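PDB 3D2Y: N-acetylmuramoyl-L-alanine amidase AmiD from Escherichia coli, which is a zinc-dependent outer-membrane amidase that hydrolyses the bond between N-acetylmuramoyl residues and L-amino acids in cell-wall glycopeptides. Local coordinates for residues 37-41 with 106-110; 54-60 with 72-78; 117-122 with 160-166; 148-153 with 229-233. All blocks are in the same frame, centred on the assembly; numbering follows the deposited sequence.

Interaction 1 (37-41 with 106-110); sequences TADDF and ENRGW
Thr37 of the substrate-binding site meets Glu106 and Asn107 where two loops leave strands 31-36 and 100-105 of the amidase sheet side by side. The backbone link is slight: Ala38 N reaches Asn107 O at 2.9 Å, but an angle of 122° at the hydrogen makes this bond weak. The threonine hydroxyl does more. With chi1 at 62°, OG1 stands between its own backbone N and carbonyl carbon, donates to Asp39 O at 2.6 Å and weakly accepts from Asn107 N at 3.4 Å. Beyond it, the extended Glu106 side chain runs past Asp39, its CG 3.5 Å from Asp39 O, and crosses Phe41 at about a right angle, bringing OE2 to 3.6 Å from Phe41 CB. A water links the other oxygen to the backbone: it accepts from Phe41 N at 2.7 Å and donates to Glu106 OE1. OE2 also accepts from Ala61 N. Were Glu106 an alanine, the Ala61 amide would probably lose its acceptor and the water its hold at the start of helix 41-48. Asn107 OD1 closes an Asx turn on Gly109 N, 2.9 Å away, while its ND2 binds Ala120 O. Since Thr37 O hydrogen-bonds the bound peptide, the two weak direct bonds, backed by the hydroxyl, water bridge and Asx turn, probably help to shape the substrate-binding loop.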
loop_
_atom_site.group_PDB
_atom_site.type_symbol
_atom_site.label_atom_id
_atom_site.label_comp_id
_atom_site.label_asym_id
_atom_site.label_seq_id
_atom_site.Cartn_x
_atom_site.Cartn_y
_atom_site.Cartn_z
ATOM N N THR A 37 -0.415 8.170 -10.449
ATOM C CA THR A 37 -1.457 8.451 -11.447
ATOM C C THR A 37 -1.014 8.055 -12.844
ATOM O O THR A 37 -1.839 7.746 -13.700
ATOM C CB THR A 37 -1.840 9.959 -11.470
ATOM O OG1 THR A 37 -0.734 10.805 -11.842
ATOM C CG2 THR A 37 -2.356 10.410 -10.172
ATOM N N ALA A 38 0.298 8.071 -13.048
ATOM C CA ALA A 38 0.893 8.023 -14.397
ATOM C C ALA A 38 0.304 9.024 -15.367
ATOM O O ALA A 38 0.076 8.688 -16.521
ATOM C CB ALA A 38 0.830 6.574 -14.996
ATOM N N ASP A 39 0.060 10.263 -14.904
ATOM C CA ASP A 39 -0.581 11.299 -15.723
ATOM C C ASP A 39 -0.569 12.619 -14.927
ATOM O O ASP A 39 -0.330 12.616 -13.706
ATOM C CB ASP A 39 -2.023 10.879 -16.083
ATOM C CG ASP A 39 -2.523 11.470 -17.415
ATOM O OD1 ASP A 39 -1.820 12.300 -18.042
ATOM O OD2 ASP A 39 -3.659 11.102 -17.820
ATOM N N ASP A 40 -0.818 13.729 -15.622
ATOM C CA ASP A 40 -0.735 15.078 -15.060
ATOM C C ASP A 40 -1.932 15.364 -14.189
ATOM O O ASP A 40 -2.897 14.625 -14.214
ATOM C CB ASP A 40 -0.666 16.111 -16.192
ATOM C CG ASP A 40 -1.913 16.111 -17.043
ATOM O OD1 ASP A 40 -2.908 16.725 -16.625
ATOM O OD2 ASP A 40 -1.911 15.512 -18.129
ATOM N N PHE A 41 -1.900 16.467 -13.436
ATOM C CA PHE A 41 -2.966 16.659 -12.459
ATOM C C PHE A 41 -4.376 16.726 -13.056
ATOM O O PHE A 41 -5.299 16.003 -12.617
ATOM C CB PHE A 41 -2.717 17.931 -11.625
ATOM C CG PHE A 41 -3.723 18.092 -10.523
ATOM C CD1 PHE A 41 -3.630 17.315 -9.374
ATOM C CD2 PHE A 41 -4.781 18.962 -10.656
ATOM C CE1 PHE A 41 -4.564 17.449 -8.343
ATOM C CE2 PHE A 41 -5.719 19.080 -9.636
ATOM C CZ PHE A 41 -5.596 18.310 -8.485
ATOM N N GLU A 106 0.231 12.203 -7.894
ATOM C CA GLU A 106 0.540 12.625 -9.257
ATOM C C GLU A 106 2.022 12.353 -9.468
ATOM O O GLU A 106 2.873 12.972 -8.832
ATOM C CB GLU A 106 0.236 14.093 -9.498
ATOM C CG GLU A 106 0.596 14.560 -10.933
ATOM C CD GLU A 106 0.774 16.085 -11.103
ATOM O OE1 GLU A 106 1.290 16.476 -12.161
ATOM O OE2 GLU A 106 0.393 16.873 -10.217
ATOM N N ASN A 107 2.316 11.417 -10.353
ATOM C CA ASN A 107 3.700 11.037 -10.624
ATOM C C ASN A 107 3.642 10.262 -11.933
ATOM O O ASN A 107 2.666 9.559 -12.168
ATOM C CB ASN A 107 4.247 10.194 -9.445
ATOM C CG ASN A 107 5.611 9.556 -9.759
ATOM O OD1 ASN A 107 5.684 8.497 -10.417
ATOM N ND2 ASN A 107 6.704 10.207 -9.312
ATOM N N ARG A 108 4.665 10.396 -12.778
ATOM C CA ARG A 108 4.638 9.827 -14.132
ATOM C C ARG A 108 4.726 8.291 -14.220
ATOM O O ARG A 108 4.428 7.705 -15.286
ATOM C CB ARG A 108 5.738 10.484 -14.990
ATOM C CG ARG A 108 6.077 9.762 -16.285
ATOM C CD ARG A 108 7.498 10.163 -16.796
ATOM N NE ARG A 108 7.953 11.367 -16.105
ATOM C CZ ARG A 108 9.119 11.521 -15.478
ATOM N NH1 ARG A 108 10.051 10.578 -15.489
ATOM N NH2 ARG A 108 9.356 12.672 -14.861
ATOM N N GLY A 109 5.114 7.650 -13.115
ATOM C CA GLY A 109 5.409 6.204 -13.121
ATOM C C GLY A 109 6.642 5.854 -13.935
ATOM O O GLY A 109 7.657 6.590 -13.901
ATOM N N TRP A 110 6.557 4.736 -14.663
ATOM C CA TRP A 110 7.653 4.250 -15.508
ATOM C C TRP A 110 7.523 4.593 -16.983
ATOM O O TRP A 110 6.421 4.702 -17.528
ATOM C CB TRP A 110 7.888 2.736 -15.361
ATOM C CG TRP A 110 6.727 1.884 -15.742
ATOM C CD1 TRP A 110 5.814 1.327 -14.892
ATOM C CD2 TRP A 110 6.371 1.437 -17.055
ATOM N NE1 TRP A 110 4.896 0.600 -15.590
ATOM C CE2 TRP A 110 5.215 0.639 -16.922
ATOM C CE3 TRP A 110 6.912 1.640 -18.340
ATOM C CZ2 TRP A 110 4.583 0.039 -18.021
ATOM C CZ3 TRP A 110 6.277 1.049 -19.432
ATOM C CH2 TRP A 110 5.128 0.256 -19.262
HETATM O O HOH W 1 -0.102 18.483 -13.711
#

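Interaction 2 (54-60 with 72-78); sequences SSHYLVP and IWQLVPE
Leu58 and Trp73 pack through their CB atoms, 4.3 Å apart, on one face of an antiparallel strand pair, and Leu75 CD1 adds to the same patch. Next to them Pro60 CG lies 3.8 Å from Trp73 CZ3, the side chains crossing at about a right angle. Tyr57 and Gln74 project on the opposite face; beside them Ile72 CG2 reaches Val59 CG2 at 3.9 Å, and helix 124-141 packs here through Leu133. The strands are joined by a hydrogen-bonded pair, Leu58 N to Trp73 O at 2.8 Å and Trp73 N to Leu58 O at 3.0 Å. Past the non-hydrogen-bonded pair Tyr57 and Gln74, Leu75 N donates to His56 O at 2.8 Å, one further bond beyond the regular strands. His56 turns its ring edge to Pro77 O, in plane near CD2, while its nitrogens bind Gly102 N and Glu80 O. Tyr57 CG lies anti to the carbonyl carbon (chi1 -57°), which runs the ring beside Gln74 toward Glu78, and at this polar limit Tyr57 OH donates to Glu78 OE2 at 2.6 Å. The hydroxyl comes from the anti side, 35° out of the carboxylate plane, and the ring stands at 84° to that plane. OE2 also forms a salt bridge with Arg140, while OE1 is hydrogen-bonded to Tyr141. The shared carboxylate thus ties strand 57-59 and the loop after the edge strand to helix 124-141, its charge probably stabilised by phenol and guanidinium.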
loop_
_atom_site.group_PDB
_atom_site.type_symbol
_atom_site.label_atom_id
_atom_site.label_comp_id
_atom_site.label_asym_id
_atom_site.label_seq_id
_atom_site.Cartn_x
_atom_site.Cartn_y
_atom_site.Cartn_z
ATOM N N SER A 54 -11.810 5.604 -9.318
ATOM C CA SER A 54 -11.678 6.751 -8.422
ATOM C C SER A 54 -10.683 6.475 -7.282
ATOM O O SER A 54 -10.198 5.348 -7.104
ATOM C CB SER A 54 -13.033 7.134 -7.825
ATOM O OG SER A 54 -13.497 6.091 -6.951
ATOM N N SER A 55 -10.366 7.504 -6.511
ATOM C CA SER A 55 -9.613 7.311 -5.265
ATOM C C SER A 55 -10.152 8.305 -4.258
ATOM O O SER A 55 -10.824 9.282 -4.636
ATOM C CB SER A 55 -8.109 7.525 -5.475
ATOM O OG SER A 55 -7.858 8.852 -5.937
ATOM N N HIS A 56 -9.850 8.089 -2.981
ATOM C CA HIS A 56 -10.292 9.036 -1.942
ATOM C C HIS A 56 -9.523 10.331 -1.958
ATOM O O HIS A 56 -10.113 11.392 -1.797
ATOM C CB HIS A 56 -10.214 8.421 -0.568
ATOM C CG HIS A 56 -11.033 7.186 -0.424
ATOM N ND1 HIS A 56 -10.549 5.916 -0.696
ATOM C CD2 HIS A 56 -12.321 7.025 -0.026
ATOM C CE1 HIS A 56 -11.508 5.034 -0.480
ATOM N NE2 HIS A 56 -12.595 5.679 -0.073
ATOM N N TYR A 57 -8.209 10.246 -2.198
ATOM C CA TYR A 57 -7.376 11.437 -2.267
ATOM C C TYR A 57 -6.503 11.475 -3.532
ATOM O O TYR A 57 -6.102 10.444 -4.099
ATOM C CB TYR A 57 -6.518 11.539 -1.003
ATOM C CG TYR A 57 -7.300 11.556 0.279
ATOM C CD1 TYR A 57 -7.798 12.761 0.779
ATOM C CD2 TYR A 57 -7.532 10.389 0.991
ATOM C CE1 TYR A 57 -8.518 12.797 1.964
ATOM C CE2 TYR A 57 -8.270 10.401 2.191
ATOM C CZ TYR A 57 -8.754 11.629 2.651
ATOM O OH TYR A 57 -9.463 11.778 3.804
ATOM N N LEU A 58 -6.295 12.686 -4.006
ATOM C CA LEU A 58 -5.363 12.959 -5.092
ATOM C C LEU A 58 -4.375 14.068 -4.658
ATOM O O LEU A 58 -4.795 15.218 -4.374
ATOM C CB LEU A 58 -6.124 13.357 -6.374
ATOM C CG LEU A 58 -5.323 13.811 -7.619
ATOM C CD1 LEU A 58 -4.390 12.707 -8.187
ATOM C CD2 LEU A 58 -6.300 14.256 -8.706
ATOM N N VAL A 59 -3.084 13.713 -4.587
ATOM C CA VAL A 59 -2.037 14.640 -4.148
ATOM C C VAL A 59 -1.254 15.145 -5.377
ATOM O O VAL A 59 -0.643 14.336 -6.063
ATOM C CB VAL A 59 -1.042 13.991 -3.143
ATOM C CG1 VAL A 59 -0.140 15.109 -2.523
ATOM C CG2 VAL A 59 -1.837 13.229 -2.000
ATOM N N PRO A 60 -1.276 16.476 -5.655
ATOM C CA PRO A 60 -0.452 16.938 -6.787
ATOM C C PRO A 60 1.049 16.642 -6.553
ATOM O O PRO A 60 1.481 16.425 -5.429
ATOM C CB PRO A 60 -0.701 18.463 -6.809
ATOM C CG PRO A 60 -1.915 18.700 -6.052
ATOM C CD PRO A 60 -1.954 17.606 -4.996
ATOM N N ILE A 72 -4.627 19.215 -0.770
ATOM C CA ILE A 72 -4.829 17.880 -1.334
ATOM C C ILE A 72 -6.315 17.736 -1.711
ATOM O O ILE A 72 -7.176 18.274 -1.017
ATOM C CB ILE A 72 -4.449 16.800 -0.260
ATOM C CG1 ILE A 72 -2.959 16.869 0.099
ATOM C CG2 ILE A 72 -4.818 15.384 -0.712
ATOM C CD1 ILE A 72 -2.597 16.053 1.371
ATOM N N TRP A 73 -6.612 17.014 -2.799
ATOM C CA TRP A 73 -7.986 16.883 -3.294
ATOM C C TRP A 73 -8.611 15.624 -2.718
ATOM O O TRP A 73 -7.974 14.583 -2.733
ATOM C CB TRP A 73 -8.010 16.875 -4.833
ATOM C CG TRP A 73 -8.153 18.272 -5.417
ATOM C CD1 TRP A 73 -9.267 18.791 -5.985
ATOM C CD2 TRP A 73 -7.162 19.299 -5.446
ATOM N NE1 TRP A 73 -9.033 20.076 -6.406
ATOM C CE2 TRP A 73 -7.744 20.413 -6.094
ATOM C CE3 TRP A 73 -5.821 19.379 -5.023
ATOM C CZ2 TRP A 73 -7.055 21.621 -6.288
ATOM C CZ3 TRP A 73 -5.125 20.584 -5.222
ATOM C CH2 TRP A 73 -5.750 21.692 -5.858
ATOM N N GLN A 74 -9.799 15.753 -2.120
ATOM C CA GLN A 74 -10.559 14.573 -1.658
ATOM C C GLN A 74 -11.743 14.382 -2.580
ATOM O O GLN A 74 -12.533 15.308 -2.808
ATOM C CB GLN A 74 -10.936 14.616 -0.157
ATOM C CG GLN A 74 -11.821 13.396 0.283
ATOM C CD GLN A 74 -12.198 13.339 1.737
ATOM O OE1 GLN A 74 -12.615 12.274 2.235
ATOM N NE2 GLN A 74 -12.075 14.446 2.432
ATOM N N LEU A 75 -11.834 13.189 -3.158
ATOM C CA LEU A 75 -12.777 12.916 -4.217
ATOM C C LEU A 75 -13.934 12.052 -3.756
ATOM O O LEU A 75 -14.968 12.023 -4.398
ATOM C CB LEU A 75 -12.059 12.229 -5.393
ATOM C CG LEU A 75 -10.857 12.945 -6.000
ATOM C CD1 LEU A 75 -10.249 12.090 -7.078
ATOM C CD2 LEU A 75 -11.247 14.332 -6.598
ATOM N N VAL A 76 -13.736 11.318 -2.657
ATOM C CA VAL A 76 -14.683 10.297 -2.210
ATOM C C VAL A 76 -14.664 10.298 -0.689
ATOM O O VAL A 76 -13.578 10.259 -0.111
ATOM C CB VAL A 76 -14.363 8.848 -2.731
ATOM C CG1 VAL A 76 -15.334 7.768 -2.073
ATOM C CG2 VAL A 76 -14.398 8.763 -4.264
ATOM N N PRO A 77 -15.860 10.427 -0.045
ATOM C CA PRO A 77 -15.930 10.339 1.434
ATOM C C PRO A 77 -15.335 8.998 1.879
ATOM O O PRO A 77 -15.539 7.986 1.215
ATOM C CB PRO A 77 -17.434 10.400 1.731
ATOM C CG PRO A 77 -18.045 11.091 0.540
ATOM C CD PRO A 77 -17.201 10.593 -0.638
ATOM N N GLU A 78 -14.588 9.025 2.986
ATOM C CA GLU A 78 -13.819 7.870 3.460
ATOM C C GLU A 78 -14.776 6.763 3.846
ATOM O O GLU A 78 -14.393 5.602 3.799
ATOM C CB GLU A 78 -12.951 8.222 4.687
ATOM C CG GLU A 78 -11.747 9.145 4.431
ATOM C CD GLU A 78 -10.813 9.306 5.660
ATOM O OE1 GLU A 78 -11.224 8.950 6.788
ATOM O OE2 GLU A 78 -9.675 9.793 5.478
#

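Interaction 3 (117-122 with 160-166); sequences KYFAPF and DDPGPLF
The segments are not paired as strands: 117-122 begins on hairpin strand 116-119 and leaves it, while 160-166 is a loop with a cis peptide before Pro162 and a type I turn from Gly163 to Phe166; their nearest CA atoms, of Pro121 and Leu165, are 5.7 Å apart. A water accepts from Phe122 N and donates to Leu165 O. Gly163 lies against Phe119, where a CB would clash with the ring. Phe119 CG lies anti to the carbonyl carbon (chi1 -76°), laying the ring against Pro164, whose CD sits 3.3 Å from its centroid, 4° off the normal, a CH-pi contact. Loss of the ring to a serine at Phe119 is likely to strip Pro164 CD of this aromatic face and open a gap beside Tyr36. Leu165 CD1 lies 3.3 Å from Phe119 O and packs on Pro121. Phe122 CZ meets Pro162 O at 3.2 Å edge-on, and Phe166 points its edge at one Phe122 face, planes at 86° and centroids 5.1 Å apart: a T-shaped pair. Lys117 NZ makes a 3.1 Å salt bridge with Asp160 OD2, while Arg225 takes OD1. Such packing seats the amidase-fold loop of zinc ligand Asp161 on the hairpin and its link to helix 124-141.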
loop_
_atom_site.group_PDB
_atom_site.type_symbol
_atom_site.label_atom_id
_atom_site.label_comp_id
_atom_site.label_asym_id
_atom_site.label_seq_id
_atom_site.Cartn_x
_atom_site.Cartn_y
_atom_site.Cartn_z
ATOM N N LYS A 117 13.006 0.057 -18.190
ATOM C CA LYS A 117 11.893 0.686 -17.502
ATOM C C LYS A 117 12.467 1.603 -16.404
ATOM O O LYS A 117 13.072 1.117 -15.440
ATOM C CB LYS A 117 10.994 -0.403 -16.921
ATOM C CG LYS A 117 9.534 -0.114 -17.061
ATOM C CD LYS A 117 8.680 -1.009 -16.179
ATOM C CE LYS A 117 7.736 -1.861 -17.014
ATOM N NZ LYS A 117 6.494 -2.264 -16.286
ATOM N N TYR A 118 12.325 2.925 -16.586
ATOM C CA TYR A 118 12.888 3.915 -15.666
ATOM C C TYR A 118 11.708 4.543 -14.948
ATOM O O TYR A 118 10.735 4.929 -15.596
ATOM C CB TYR A 118 13.658 5.024 -16.409
ATOM C CG TYR A 118 15.137 4.774 -16.724
ATOM C CD1 TYR A 118 16.146 5.065 -15.793
ATOM C CD2 TYR A 118 15.526 4.290 -17.978
ATOM C CE1 TYR A 118 17.515 4.849 -16.104
ATOM C CE2 TYR A 118 16.876 4.074 -18.298
ATOM C CZ TYR A 118 17.866 4.352 -17.365
ATOM O OH TYR A 118 19.194 4.119 -17.719
ATOM N N PHE A 119 11.780 4.645 -13.621
ATOM C CA PHE A 119 10.691 5.241 -12.840
ATOM C C PHE A 119 11.010 6.714 -12.537
ATOM O O PHE A 119 12.147 7.115 -12.680
ATOM C CB PHE A 119 10.466 4.451 -11.545
ATOM C CG PHE A 119 9.739 3.142 -11.740
ATOM C CD1 PHE A 119 8.362 3.048 -11.545
ATOM C CD2 PHE A 119 10.434 1.977 -12.072
ATOM C CE1 PHE A 119 7.682 1.827 -11.691
ATOM C CE2 PHE A 119 9.767 0.765 -12.243
ATOM C CZ PHE A 119 8.407 0.666 -12.019
ATOM N N ALA A 120 10.014 7.493 -12.105
ATOM C CA ALA A 120 10.168 8.946 -11.863
ATOM C C ALA A 120 10.301 9.209 -10.368
ATOM O O ALA A 120 9.535 8.660 -9.590
ATOM C CB ALA A 120 8.947 9.654 -12.373
ATOM N N PRO A 121 11.274 10.035 -9.953
ATOM C CA PRO A 121 11.411 10.351 -8.530
ATOM C C PRO A 121 10.186 11.087 -7.972
ATOM O O PRO A 121 9.515 11.820 -8.694
ATOM C CB PRO A 121 12.658 11.264 -8.509
ATOM C CG PRO A 121 13.412 10.874 -9.749
ATOM C CD PRO A 121 12.336 10.669 -10.761
ATOM N N PHE A 122 9.895 10.894 -6.688
ATOM C CA PHE A 122 8.811 11.648 -6.057
ATOM C C PHE A 122 9.282 13.000 -5.512
ATOM O O PHE A 122 10.255 13.087 -4.716
ATOM C CB PHE A 122 8.181 10.805 -4.954
ATOM C CG PHE A 122 7.390 9.611 -5.484
ATOM C CD1 PHE A 122 8.050 8.443 -5.874
ATOM C CD2 PHE A 122 6.013 9.696 -5.657
ATOM C CE1 PHE A 122 7.355 7.312 -6.390
ATOM C CE2 PHE A 122 5.303 8.601 -6.192
ATOM C CZ PHE A 122 5.999 7.402 -6.561
ATOM N N ASP A 160 2.447 -1.999 -10.828
ATOM C CA ASP A 160 3.759 -1.694 -10.245
ATOM C C ASP A 160 3.726 -0.559 -9.222
ATOM O O ASP A 160 4.703 -0.353 -8.476
ATOM C CB ASP A 160 4.708 -1.272 -11.388
ATOM C CG ASP A 160 5.228 -2.456 -12.181
ATOM O OD1 ASP A 160 5.008 -3.591 -11.747
ATOM O OD2 ASP A 160 5.843 -2.254 -13.251
ATOM N N ASP A 161 2.652 0.235 -9.250
ATOM C CA ASP A 161 2.600 1.471 -8.477
ATOM C C ASP A 161 2.545 1.288 -6.967
ATOM O O ASP A 161 1.972 0.283 -6.491
ATOM C CB ASP A 161 1.529 2.441 -9.033
ATOM C CG ASP A 161 0.104 1.927 -8.880
ATOM O OD1 ASP A 161 -0.683 2.628 -8.202
ATOM O OD2 ASP A 161 -0.219 0.830 -9.407
ATOM N N PRO A 162 3.180 2.222 -6.197
ATOM C CA PRO A 162 3.907 3.426 -6.646
ATOM C C PRO A 162 5.380 3.252 -7.019
ATOM O O PRO A 162 6.054 4.246 -7.230
ATOM C CB PRO A 162 3.820 4.350 -5.428
ATOM C CG PRO A 162 3.896 3.379 -4.284
ATOM C CD PRO A 162 3.183 2.125 -4.732
ATOM N N GLY A 163 5.870 2.012 -7.065
ATOM C CA GLY A 163 7.163 1.752 -7.674
ATOM C C GLY A 163 8.372 1.879 -6.769
ATOM O O GLY A 163 8.281 2.311 -5.603
ATOM N N PRO A 164 9.545 1.491 -7.300
ATOM C CA PRO A 164 10.764 1.347 -6.502
ATOM C C PRO A 164 11.402 2.689 -6.070
ATOM O O PRO A 164 12.322 2.688 -5.235
ATOM C CB PRO A 164 11.664 0.537 -7.428
ATOM C CG PRO A 164 11.271 1.072 -8.819
ATOM C CD PRO A 164 9.750 1.142 -8.710
ATOM N N LEU A 165 10.927 3.822 -6.612
ATOM C CA LEU A 165 11.439 5.149 -6.205
ATOM C C LEU A 165 10.584 5.763 -5.079
ATOM O O LEU A 165 10.939 6.798 -4.493
ATOM C CB LEU A 165 11.578 6.087 -7.410
ATOM C CG LEU A 165 12.703 5.704 -8.412
ATOM C CD1 LEU A 165 12.859 6.761 -9.431
ATOM C CD2 LEU A 165 14.051 5.501 -7.726
ATOM N N PHE A 166 9.483 5.100 -4.759
ATOM C CA PHE A 166 8.644 5.522 -3.633
ATOM C C PHE A 166 9.364 5.334 -2.289
ATOM O O PHE A 166 9.821 4.227 -2.005
ATOM C CB PHE A 166 7.257 4.832 -3.602
ATOM C CG PHE A 166 6.342 5.451 -2.597
ATOM C CD1 PHE A 166 6.126 4.847 -1.360
ATOM C CD2 PHE A 166 5.773 6.703 -2.852
ATOM C CE1 PHE A 166 5.298 5.502 -0.387
ATOM C CE2 PHE A 166 4.978 7.340 -1.926
ATOM C CZ PHE A 166 4.725 6.721 -0.683
HETATM O O HOH W 2 7.006 -4.221 -14.654
HETATM O O HOH W 3 11.673 9.372 -5.078
#

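Interaction 4 (148-153 with 229-233); sequences VVAHAD and AFQMH
A buried carboxylate, Asp153, joins the strand end of the amidase sheet to a helix far along the chain by gripping His233. His233 ND1 donates to Asp153 OD2 at 2.6 Å, with an angle of 151° at the hydrogen. The oxygen uses its syn lone pair and lies in the plane of the imidazole; carboxylate and ring are nearly coplanar, although the two side chains cross at about a right angle. His233 swings its ring clear of helix 220-234 by a chi1 of -171°, which sets CG anti to the backbone N and brings the ring to the flank of strand 148-150, where Val148 O faces its edge in plane, 3.8 Å from CE1. OD2 has a second donor, Ala150 N at 2.8 Å, which comes from above the carboxylate plane and fixes the aspartate against the strand that precedes it. The other oxygen, OD1, accepts from Tyr212 and from a water at 2.8 Å that also donates to Ala229 O, making a second bridge to the helix. Trp168 stacks on the His233 ring. Beside this polar knot the helices touch through small groups: Ala152 CB is 4.2 Å from Ala229 CB and 4.1 Å from Met232 CE, and Ala229 CB lies 3.6 Å from Ala152 O. The strand and helix axes remain 9.7 Å apart at an angle of 119°, so side chains span most of the gap. With several donors around it, buried Asp153 is probably kept ionised, and its bonds probably help to hold the turn carrying the zinc ligand His151 against helix 220-234.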
loop_
_atom_site.group_PDB
_atom_site.type_symbol
_atom_site.label_atom_id
_atom_site.label_comp_id
_atom_site.label_asym_id
_atom_site.label_seq_id
_atom_site.Cartn_x
_atom_site.Cartn_y
_atom_site.Cartn_z
ATOM N N VAL A 148 -0.263 -0.560 5.413
ATOM C CA VAL A 148 0.006 0.560 4.497
ATOM C C VAL A 148 0.781 -0.028 3.294
ATOM O O VAL A 148 1.914 -0.465 3.439
ATOM C CB VAL A 148 0.854 1.678 5.201
ATOM C CG1 VAL A 148 0.958 2.876 4.278
ATOM C CG2 VAL A 148 0.225 2.046 6.554
ATOM N N VAL A 149 0.154 -0.094 2.126
ATOM C CA VAL A 149 0.679 -0.958 1.061
ATOM C C VAL A 149 0.702 -0.225 -0.244
ATOM O O VAL A 149 0.029 0.827 -0.427
ATOM C CB VAL A 149 -0.183 -2.250 0.862
ATOM C CG1 VAL A 149 -0.082 -3.188 2.109
ATOM C CG2 VAL A 149 -1.693 -1.866 0.537
ATOM N N ALA A 150 1.500 -0.787 -1.134
ATOM C CA ALA A 150 1.510 -0.419 -2.531
ATOM C C ALA A 150 0.366 -1.118 -3.228
ATOM O O ALA A 150 -0.012 -2.225 -2.883
ATOM C CB ALA A 150 2.842 -0.891 -3.179
ATOM N N HIS A 151 -0.159 -0.480 -4.260
ATOM C CA HIS A 151 -1.093 -1.192 -5.135
ATOM C C HIS A 151 -0.444 -2.489 -5.683
ATOM O O HIS A 151 -1.105 -3.534 -5.860
ATOM C CB HIS A 151 -1.393 -0.288 -6.281
ATOM C CG HIS A 151 -2.610 -0.671 -7.082
ATOM N ND1 HIS A 151 -2.923 -0.058 -8.277
ATOM C CD2 HIS A 151 -3.600 -1.562 -6.850
ATOM C CE1 HIS A 151 -4.062 -0.543 -8.739
ATOM N NE2 HIS A 151 -4.477 -1.472 -7.901
ATOM N N ALA A 152 0.857 -2.410 -6.000
ATOM C CA ALA A 152 1.563 -3.606 -6.543
ATOM C C ALA A 152 1.528 -4.713 -5.520
ATOM O O ALA A 152 1.541 -5.902 -5.879
ATOM C CB ALA A 152 3.035 -3.259 -6.915
ATOM N N ASP A 153 1.506 -4.349 -4.234
ATOM C CA ASP A 153 1.493 -5.364 -3.181
ATOM C C ASP A 153 0.194 -6.174 -3.256
ATOM O O ASP A 153 0.186 -7.375 -2.925
ATOM C CB ASP A 153 1.614 -4.740 -1.791
ATOM C CG ASP A 153 2.982 -4.074 -1.543
ATOM O OD1 ASP A 153 3.997 -4.479 -2.149
ATOM O OD2 ASP A 153 3.037 -3.140 -0.717
ATOM N N ALA A 229 7.297 -7.251 -6.878
ATOM C CA ALA A 229 6.421 -6.364 -6.104
ATOM C C ALA A 229 6.961 -6.143 -4.654
ATOM O O ALA A 229 7.009 -5.006 -4.153
ATOM C CB ALA A 229 4.996 -6.914 -6.087
ATOM N N PHE A 230 7.410 -7.220 -4.035
ATOM C CA PHE A 230 7.915 -7.194 -2.666
ATOM C C PHE A 230 9.222 -6.363 -2.599
ATOM O O PHE A 230 9.430 -5.522 -1.677
ATOM C CB PHE A 230 8.143 -8.632 -2.179
ATOM C CG PHE A 230 8.767 -8.724 -0.824
ATOM C CD1 PHE A 230 8.044 -8.381 0.314
ATOM C CD2 PHE A 230 10.096 -9.198 -0.675
ATOM C CE1 PHE A 230 8.627 -8.466 1.587
ATOM C CE2 PHE A 230 10.700 -9.280 0.592
ATOM C CZ PHE A 230 9.953 -8.905 1.724
ATOM N N GLN A 231 10.076 -6.590 -3.600
ATOM C CA GLN A 231 11.377 -5.911 -3.675
ATOM C C GLN A 231 11.208 -4.427 -3.960
ATOM O O GLN A 231 11.929 -3.590 -3.381
ATOM C CB GLN A 231 12.292 -6.561 -4.716
ATOM C CG GLN A 231 12.724 -7.997 -4.322
ATOM C CD GLN A 231 13.371 -8.774 -5.461
ATOM O OE1 GLN A 231 13.026 -8.592 -6.623
ATOM N NE2 GLN A 231 14.271 -9.693 -5.120
ATOM N N MET A 232 10.299 -4.085 -4.869
ATOM C CA MET A 232 9.989 -2.667 -5.140
ATOM C C MET A 232 9.622 -1.904 -3.877
ATOM O O MET A 232 9.986 -0.741 -3.750
ATOM C CB MET A 232 8.899 -2.482 -6.204
ATOM C CG MET A 232 9.329 -2.839 -7.607
ATOM S SD MET A 232 8.110 -2.328 -8.823
ATOM C CE MET A 232 6.805 -3.514 -8.604
ATOM N N HIS A 233 8.968 -2.582 -2.926
ATOM C CA HIS A 233 8.572 -1.981 -1.649
ATOM C C HIS A 233 9.735 -2.046 -0.613
ATOM O O HIS A 233 10.054 -1.043 0.050
ATOM C CB HIS A 233 7.290 -2.698 -1.161
ATOM C CG HIS A 233 6.617 -2.072 0.029
ATOM N ND1 HIS A 233 5.256 -2.184 0.257
ATOM C CD2 HIS A 233 7.120 -1.386 1.087
ATOM C CE1 HIS A 233 4.954 -1.579 1.395
ATOM N NE2 HIS A 233 6.071 -1.104 1.922
HETATM O O HOH W 4 5.339 -3.139 -4.236
#

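Interaction 4 is wholly buried near the chain centre, whereas interactions 1, 2 and 3 are partly buried, with centres about 14 to 17 Å from the chain's centre. Interactions 2 and 4 involve opposite outermost strands of the same sheet, one through a regular ladder, the other through a histidine-carboxylate bond. Along the chain, interaction 2 is nested within the loop closed by interaction 1; Glu106 N meets Val59 O at 2.9 Å between them. A cation-pi contact of Trp110 with Lys117 links interaction 1 to interaction 3. Interactions 3 and 4 alternate in sequence and share the zinc-ligand region, where Asp161 OD2 approaches His151 ND1. Rings dominate interaction 3, weak loop bonds interaction 1.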